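Side-chain contact in DUF1902 domain-containing protein (Thermus thermophilus, PDB 1WV8), which is of unknown function, a small DUF1902-family protein whose sequence family belongs to the same clan as the Met repressor-like proteins: residues L27-A32 with L38-V43. Sequence-based numbering, arbitrary orientation.
Sequences LATEAA and LAKLAV
Lys40 and Leu41, neighbours on helix 34-51, reach across to Thr29, Glu30 and Ala31, where the short outer strand 30-31 of a four-stranded mixed sheet runs beside the helix. The unit is a two-layer alpha+beta arrangement in which the single helix follows that strand in sequence and turns back to pack on the sheet. Thr29 and Lys40 have the closest CA atoms, 7.9 Å apart.

The polar part is one hydrogen bond from the lysine ammonium to the main chain. Lys40 leaves the helix with CG anti to its carbonyl carbon (chi1 -61°) and stays extended to the end, which carries NZ to within 3.3 Å of Glu30 O. The donor lies in the carbonyl plane, at a C=O...N angle of 150°. The carboxylate of the same Glu30 is not the partner: its OE1 is 6.6 Å from Lys40 NZ, so any attraction between the two charges is long-range.

Van der Waals contact follows the shaft of that lysine, which lies against Ala31 and Thr29, both of whose side chains start toward the helix. Lys40 CD is 4.1 Å from the methyl Ala31 CB and 4.1 Å from the hydroxyl Thr29 OG1. The same methylene CD approaches Glu30 O more closely, at 3.6 Å. Backbone hydrogen bonds of Thr29 with Ala19 and of Ala31 with Trp17 hold this edge to strand 16-20.

Deeper in, Leu41 joins the layers, touching Val6 on strand 3-11 as well as Leu62 and Leu64 on strand 61-69. Thr29 has OG1 anti to its backbone N (chi1 176°), leaving the methyl CG2 between N and the carbonyl carbon. There it meets one branch of the leucine in a tight contact, Thr29 CG2 to Leu41 CD1 at 3.4 Å.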
loop_
_atom_site.group_PDB
_atom_site.type_symbol
_atom_site.label_atom_id
_atom_site.label_comp_id
_atom_site.label_asym_id
_atom_site.label_seq_id
_atom_site.Cartn_x
_atom_site.Cartn_y
_atom_site.Cartn_z
ATOM N N LEU A 27 15.591 -7.257 -3.837
ATOM C CA LEU A 27 14.591 -6.423 -4.486
ATOM C C LEU A 27 15.102 -4.996 -4.622
ATOM O O LEU A 27 15.397 -4.320 -3.634
ATOM C CB LEU A 27 13.272 -6.433 -3.704
ATOM C CG LEU A 27 12.186 -5.502 -4.257
ATOM C CD1 LEU A 27 11.976 -5.759 -5.750
ATOM C CD2 LEU A 27 10.892 -5.722 -3.491
ATOM N N ALA A 28 15.214 -4.547 -5.864
ATOM C CA ALA A 28 15.675 -3.199 -6.140
ATOM C C ALA A 28 14.884 -2.696 -7.333
ATOM O O ALA A 28 15.182 -3.047 -8.475
ATOM C CB ALA A 28 17.163 -3.212 -6.451
ATOM N N THR A 29 13.862 -1.890 -7.074
ATOM C CA THR A 29 13.044 -1.375 -8.166
ATOM C C THR A 29 12.203 -0.172 -7.758
ATOM O O THR A 29 11.825 -0.027 -6.593
ATOM C CB THR A 29 12.120 -2.488 -8.727
ATOM O OG1 THR A 29 11.259 -1.936 -9.732
ATOM C CG2 THR A 29 11.280 -3.112 -7.610
ATOM N N GLU A 30 11.921 0.694 -8.726
ATOM C CA GLU A 30 11.123 1.887 -8.473
ATOM C C GLU A 30 10.305 2.214 -9.716
ATOM O O GLU A 30 10.496 1.601 -10.761
ATOM C CB GLU A 30 12.020 3.084 -8.142
ATOM C CG GLU A 30 12.793 3.591 -9.340
ATOM C CD GLU A 30 14.190 3.026 -9.411
ATOM O OE1 GLU A 30 14.369 1.824 -9.131
ATOM O OE2 GLU A 30 15.109 3.794 -9.756
ATOM N N ALA A 31 9.414 3.198 -9.587
ATOM C CA ALA A 31 8.548 3.631 -10.679
ATOM C C ALA A 31 7.925 4.980 -10.334
ATOM O O ALA A 31 7.704 5.288 -9.162
ATOM C CB ALA A 31 7.440 2.583 -10.923
ATOM N N ALA A 32 7.644 5.775 -11.360
ATOM C CA ALA A 32 7.038 7.092 -11.187
ATOM C C ALA A 32 5.699 7.064 -10.452
ATOM O O ALA A 32 5.353 8.012 -9.763
ATOM C CB ALA A 32 6.864 7.764 -12.548
ATOM N N LEU A 38 3.540 -1.411 -8.933
ATOM C CA LEU A 38 2.836 -2.683 -8.742
ATOM C C LEU A 38 3.069 -3.577 -9.942
ATOM O O LEU A 38 3.428 -4.737 -9.796
ATOM C CB LEU A 38 1.333 -2.469 -8.576
ATOM C CG LEU A 38 0.809 -2.445 -7.140
ATOM C CD1 LEU A 38 -0.650 -2.032 -7.129
ATOM C CD2 LEU A 38 0.993 -3.813 -6.506
ATOM N N ALA A 39 2.850 -3.021 -11.126
ATOM C CA ALA A 39 3.051 -3.760 -12.362
ATOM C C ALA A 39 4.451 -4.376 -12.366
ATOM O O ALA A 39 4.605 -5.596 -12.509
ATOM C CB ALA A 39 2.878 -2.828 -13.556
ATOM N N LYS A 40 5.472 -3.538 -12.189
ATOM C CA LYS A 40 6.846 -4.032 -12.190
ATOM C C LYS A 40 7.060 -5.137 -11.151
ATOM O O LYS A 40 7.689 -6.153 -11.445
ATOM C CB LYS A 40 7.820 -2.877 -11.954
ATOM C CG LYS A 40 7.754 -1.802 -13.026
ATOM C CD LYS A 40 8.839 -0.750 -12.857
ATOM C CE LYS A 40 8.845 0.215 -14.039
ATOM N NZ LYS A 40 9.960 1.203 -13.981
ATOM N N LEU A 41 6.521 -4.949 -9.949
ATOM C CA LEU A 41 6.671 -5.935 -8.881
ATOM C C LEU A 41 6.087 -7.305 -9.233
ATOM O O LEU A 41 6.674 -8.340 -8.920
ATOM C CB LEU A 41 6.022 -5.409 -7.594
ATOM C CG LEU A 41 6.904 -4.603 -6.625
ATOM C CD1 LEU A 41 7.907 -3.802 -7.398
ATOM C CD2 LEU A 41 6.041 -3.686 -5.757
ATOM N N ALA A 42 4.929 -7.296 -9.882
ATOM C CA ALA A 42 4.246 -8.524 -10.271
ATOM C C ALA A 42 5.150 -9.430 -11.090
ATOM O O ALA A 42 5.060 -10.653 -11.007
ATOM C CB ALA A 42 2.995 -8.188 -11.066
ATOM N N VAL A 43 6.026 -8.817 -11.875
ATOM C CA VAL A 43 6.949 -9.560 -12.718
ATOM C C VAL A 43 8.221 -9.957 -11.969
ATOM O O VAL A 43 8.558 -11.137 -11.877
ATOM C CB VAL A 43 7.352 -8.731 -13.949
ATOM C CG1 VAL A 43 8.258 -9.543 -14.837
ATOM C CG2 VAL A 43 6.115 -8.289 -14.714
#